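Local coordinates for protein Alpha/beta hydrolase (Pseudomonas aeruginosa PAO1, PDB 4R1D) that probably acts as a lipase of the alpha/beta-hydrolase type, an effector of the H2 type VI secretion system that binds calcium and is held in check by its partner Tli4, at residues G239-P242 / E243-R246; W211-N215 / R216-L220. One frame throughout, in Å; residues are numbered along the deposited sequence.

In the fold
Both ends of the long helix 215-238 are represented here, and each contact pairs a loop with the first turn of the helix that follows it. Interaction 2 opens helix 215-238 itself, partly buried, its centre about 13 Å from the centre of the chain, whereas interaction 1 lies just beyond its far end, at the surface, where the chain turns into the short helix 242-247. Their centres are 29 Å apart and they do not touch. The principle is N-terminal capping, met in two ways: an aspartate and a glutamine exchange bonds in a capping box in interaction 1, while a serine caps in interaction 2, supplemented by a glutamine-serine bond and by acidic residues, some from other parts of the fold.

Interaction 1. Residues G239-P242 / E243-R246; sequences GLDP and EQMR
The amide oxygen of Gln244 is gripped by two donors: Asp241 N lies 2.7 Å from Gln244 OE1, in the plane of its carbonyl and through a nearly straight hydrogen bond (164°), and a water donates to the same atom from 3.1 Å. That water also reaches weakly toward Gly239 O. In return, Gln244 N donates to Asp241 OD1 at 3.0 Å, entering from above the carboxylate plane. The aspartate manages this because its CG sits between the backbone N and the carbonyl carbon (chi1 61°), which brings the carboxylate alongside the start of the helix. The two bonds hold carboxylate and amide within 22° of parallel and leave the acceptors Asp241 OD2 and Gln244 OE1 2.9 Å apart; a second water donates to OD2. Behind this polar side, the methyl CE of Met245 presses tightly on Leu240 CB at 3.5 Å. Leu240 also rests on Tyr234, and Met245 on Gln235, so both side chains lean back on helix 215-238. Ordinary helical bonding begins with Met245 N to Asp241 O and Arg246 N to Pro242 O. The reciprocal pair of bonds between Asp241 and Gln244 is a capping box, with the aspartate as N-cap of helix 242-247.

Interaction 2. Residues W211-N215 / R216-L220; sequences WLQSN and RQSAL
Gln213 lays its amide end over the side chain of Gln217, with OE1 3.4 Å from Gln217 CG, the two amide planes turned 62° apart. At the other corner of the same amide, Gln213 NE2 donates to Ser218 OG at 2.9 Å; the bond is almost straight, and the hydroxyl oxygen lies practically in the amide plane. CG of Gln213 lies between the backbone N and the carbonyl carbon (chi1 78°), and the extended chain beyond it carries the amide across to the first turn of the helix. Gln213 NE2 also bonds to Asp221, which takes Gln217 NE2 as well, so one carboxylate ties both glutamines together. Ser218 OG has a further partner in a water 2.7 Å away that donates to Gln213 O, a second link between loop and helix. Ser214 is the N-cap: chi1 of -177° swings OG away from its own N to the carbonyl side, where it accepts from Arg216 N at 3.1 Å. Glu325 bonds to the same hydroxyl and to Asn215 N, while a water bridges Ser214 OG and Arg216 NE, and the guanidinium forms a salt bridge with Glu417. Farther in, Ser218 N closes the first regular turn onto Ser214 O. The capped start of helix 215-238, reached by the loop after strand 201-206, packs Ser218 and Ala219 against helix 258-267 and Arg216 against helix 400-421.

Interaction 1. Residues G239-P242 / E243-R246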
loop_
_atom_site.group_PDB
_atom_site.type_symbol
_atom_site.label_atom_id
_atom_site.label_comp_id
_atom_site.label_asym_id
_atom_site.label_seq_id
_atom_site.Cartn_x
_atom_site.Cartn_y
_atom_site.Cartn_z
ATOM N N GLY A 239 11.629 9.375 32.716
ATOM C CA GLY A 239 11.193 8.867 34.005
ATOM C C GLY A 239 9.823 9.391 34.400
ATOM O O GLY A 239 9.642 9.928 35.490
ATOM N N LEU A 240 8.853 9.224 33.507
ATOM C CA LEU A 240 7.513 9.748 33.718
ATOM C C LEU A 240 6.625 8.746 34.443
ATOM O O LEU A 240 6.623 7.554 34.125
ATOM C CB LEU A 240 6.878 10.117 32.371
ATOM C CG LEU A 240 7.661 11.066 31.454
ATOM C CD1 LEU A 240 6.969 11.209 30.094
ATOM C CD2 LEU A 240 7.861 12.435 32.111
ATOM N N ASP A 241 5.860 9.226 35.414
ATOM C CA ASP A 241 4.911 8.357 36.086
ATOM C C ASP A 241 3.668 8.270 35.206
ATOM O O ASP A 241 3.556 9.003 34.226
ATOM C CB ASP A 241 4.573 8.890 37.479
ATOM C CG ASP A 241 3.944 10.260 37.437
ATOM O OD1 ASP A 241 2.830 10.376 36.888
ATOM O OD2 ASP A 241 4.558 11.219 37.958
ATOM N N PRO A 242 2.741 7.363 35.539
ATOM C CA PRO A 242 1.562 7.151 34.693
ATOM C C PRO A 242 0.693 8.388 34.482
ATOM O O PRO A 242 0.176 8.561 33.380
ATOM C CB PRO A 242 0.798 6.059 35.443
ATOM C CG PRO A 242 1.897 5.265 36.106
ATOM C CD PRO A 242 2.888 6.302 36.553
ATOM N N GLU A 243 0.527 9.229 35.497
ATOM C CA GLU A 243 -0.256 10.453 35.321
ATOM C C GLU A 243 0.364 11.377 34.274
ATOM O O GLU A 243 -0.329 11.916 33.411
ATOM C CB GLU A 243 -0.426 11.208 36.638
ATOM C CG GLU A 243 -1.045 12.599 36.460
ATOM C CD GLU A 243 -1.215 13.355 37.769
ATOM O OE1 GLU A 243 -0.673 12.904 38.797
ATOM O OE2 GLU A 243 -1.891 14.404 37.770
ATOM N N GLN A 244 1.674 11.571 34.367
ATOM C CA GLN A 244 2.394 12.382 33.394
ATOM C C GLN A 244 2.224 11.838 31.978
ATOM O O GLN A 244 2.069 12.596 31.028
ATOM C CB GLN A 244 3.876 12.421 33.741
ATOM C CG GLN A 244 4.182 13.144 35.034
ATOM C CD GLN A 244 5.640 13.028 35.406
ATOM O OE1 GLN A 244 6.135 11.933 35.666
ATOM N NE2 GLN A 244 6.338 14.155 35.429
ATOM N N MET A 245 2.280 10.518 31.851
ATOM C CA MET A 245 2.044 9.857 30.577
ATOM C C MET A 245 0.676 10.202 30.043
ATOM O O MET A 245 0.524 10.615 28.890
ATOM C CB MET A 245 2.080 8.348 30.767
ATOM C CG MET A 245 2.450 7.610 29.517
ATOM S SD MET A 245 4.243 7.606 29.497
ATOM C CE MET A 245 4.549 7.809 31.250
ATOM N N ARG A 246 -0.328 9.986 30.886
ATOM C CA ARG A 246 -1.710 10.243 30.511
ATOM C C ARG A 246 -1.904 11.667 30.029
ATOM O O ARG A 246 -2.756 11.921 29.174
ATOM C CB ARG A 246 -2.653 9.990 31.691
ATOM C CG ARG A 246 -2.866 8.529 32.022
ATOM C CD ARG A 246 -4.167 8.354 32.805
ATOM N NE ARG A 246 -4.232 9.236 33.966
ATOM C CZ ARG A 246 -3.657 8.967 35.134
ATOM N NH1 ARG A 246 -2.969 7.842 35.287
ATOM N NH2 ARG A 246 -3.761 9.821 36.147
HETATM O O HOH W 1 8.167 11.735 37.988
HETATM O O HOH W 2 2.690 13.352 38.610
#

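Interaction 2. Residues W211-N215 / R216-L220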
loop_
_atom_site.group_PDB
_atom_site.type_symbol
_atom_site.label_atom_id
_atom_site.label_comp_id
_atom_site.label_asym_id
_atom_site.label_seq_id
_atom_site.Cartn_x
_atom_site.Cartn_y
_atom_site.Cartn_z
ATOM N N TRP A 211 -0.735 0.881 3.662
ATOM C CA TRP A 211 -1.666 1.655 2.834
ATOM C C TRP A 211 -2.604 0.787 1.983
ATOM O O TRP A 211 -3.577 1.283 1.424
ATOM C CB TRP A 211 -0.898 2.674 1.971
ATOM C CG TRP A 211 0.224 2.060 1.190
ATOM C CD1 TRP A 211 1.549 1.985 1.556
ATOM C CD2 TRP A 211 0.119 1.406 -0.076
ATOM N NE1 TRP A 211 2.266 1.332 0.584
ATOM C CE2 TRP A 211 1.413 0.969 -0.430
ATOM C CE3 TRP A 211 -0.943 1.164 -0.957
ATOM C CZ2 TRP A 211 1.675 0.287 -1.620
ATOM C CZ3 TRP A 211 -0.679 0.482 -2.148
ATOM C CH2 TRP A 211 0.620 0.051 -2.464
ATOM N N LEU A 212 -2.328 -0.512 1.891
ATOM C CA LEU A 212 -3.231 -1.410 1.164
ATOM C C LEU A 212 -4.508 -1.710 1.943
ATOM O O LEU A 212 -5.573 -1.963 1.363
ATOM C CB LEU A 212 -2.516 -2.718 0.829
ATOM C CG LEU A 212 -1.465 -2.577 -0.271
ATOM C CD1 LEU A 212 -0.528 -3.768 -0.241
ATOM C CD2 LEU A 212 -2.183 -2.481 -1.632
ATOM N N GLN A 213 -4.408 -1.708 3.267
ATOM C CA GLN A 213 -5.565 -2.034 4.074
ATOM C C GLN A 213 -6.432 -0.795 4.218
ATOM O O GLN A 213 -6.003 0.309 3.873
ATOM C CB GLN A 213 -5.127 -2.514 5.456
ATOM C CG GLN A 213 -4.717 -1.372 6.374
ATOM C CD GLN A 213 -4.087 -1.867 7.657
ATOM O OE1 GLN A 213 -4.134 -3.072 7.963
ATOM N NE2 GLN A 213 -3.484 -0.950 8.413
ATOM N N SER A 214 -7.649 -0.974 4.735
ATOM C CA SER A 214 -8.524 0.168 4.982
ATOM C C SER A 214 -7.853 1.192 5.875
ATOM O O SER A 214 -7.201 0.848 6.855
ATOM C CB SER A 214 -9.839 -0.255 5.647
ATOM O OG SER A 214 -10.682 0.875 5.803
ATOM N N ASN A 215 -8.032 2.462 5.544
ATOM C CA ASN A 215 -7.558 3.519 6.408
ATOM C C ASN A 215 -8.211 3.475 7.781
ATOM O O ASN A 215 -7.661 3.978 8.756
ATOM C CB ASN A 215 -7.731 4.867 5.705
ATOM C CG ASN A 215 -6.895 4.945 4.457
ATOM O OD1 ASN A 215 -7.410 4.923 3.332
ATOM N ND2 ASN A 215 -5.583 4.973 4.641
ATOM N N ARG A 216 -9.379 2.844 7.850
ATOM C CA ARG A 216 -10.007 2.562 9.128
ATOM C C ARG A 216 -9.079 1.753 10.030
ATOM O O ARG A 216 -8.947 2.053 11.220
ATOM C CB ARG A 216 -11.318 1.799 8.920
ATOM C CG ARG A 216 -12.152 1.689 10.183
ATOM C CD ARG A 216 -13.273 0.669 10.022
ATOM N NE ARG A 216 -14.273 1.066 9.030
ATOM C CZ ARG A 216 -15.254 1.937 9.260
ATOM N NH1 ARG A 216 -15.358 2.533 10.443
ATOM N NH2 ARG A 216 -16.134 2.217 8.306
ATOM N N GLN A 217 -8.448 0.720 9.476
ATOM C CA GLN A 217 -7.554 -0.119 10.267
ATOM C C GLN A 217 -6.201 0.570 10.508
ATOM O O GLN A 217 -5.591 0.414 11.565
ATOM C CB GLN A 217 -7.346 -1.488 9.602
ATOM C CG GLN A 217 -6.387 -2.359 10.384
ATOM C CD GLN A 217 -6.938 -2.746 11.746
ATOM O OE1 GLN A 217 -8.102 -3.125 11.871
ATOM N NE2 GLN A 217 -6.101 -2.644 12.778
ATOM N N SER A 218 -5.742 1.343 9.528
ATOM C CA SER A 218 -4.492 2.078 9.698
ATOM C C SER A 218 -4.558 3.077 10.853
ATOM O O SER A 218 -3.549 3.361 11.523
ATOM C CB SER A 218 -4.079 2.761 8.391
ATOM O OG SER A 218 -3.683 1.795 7.431
ATOM N N ALA A 219 -5.735 3.640 11.083
ATOM C CA ALA A 219 -5.925 4.524 12.230
ATOM C C ALA A 219 -5.620 3.759 13.516
ATOM O O ALA A 219 -4.942 4.274 14.409
ATOM C CB ALA A 219 -7.350 5.069 12.268
ATOM N N LEU A 220 -6.119 2.526 13.600
ATOM C CA LEU A 220 -5.856 1.682 14.765
ATOM C C LEU A 220 -4.367 1.414 14.904
ATOM O O LEU A 220 -3.826 1.443 16.012
ATOM C CB LEU A 220 -6.614 0.358 14.684
ATOM C CG LEU A 220 -8.086 0.381 15.115
ATOM C CD1 LEU A 220 -8.872 1.468 14.403
ATOM C CD2 LEU A 220 -8.737 -0.984 14.903
HETATM O O HOH W 3 -4.519 2.417 4.958
HETATM O O HOH W 4 -13.379 0.388 6.204
#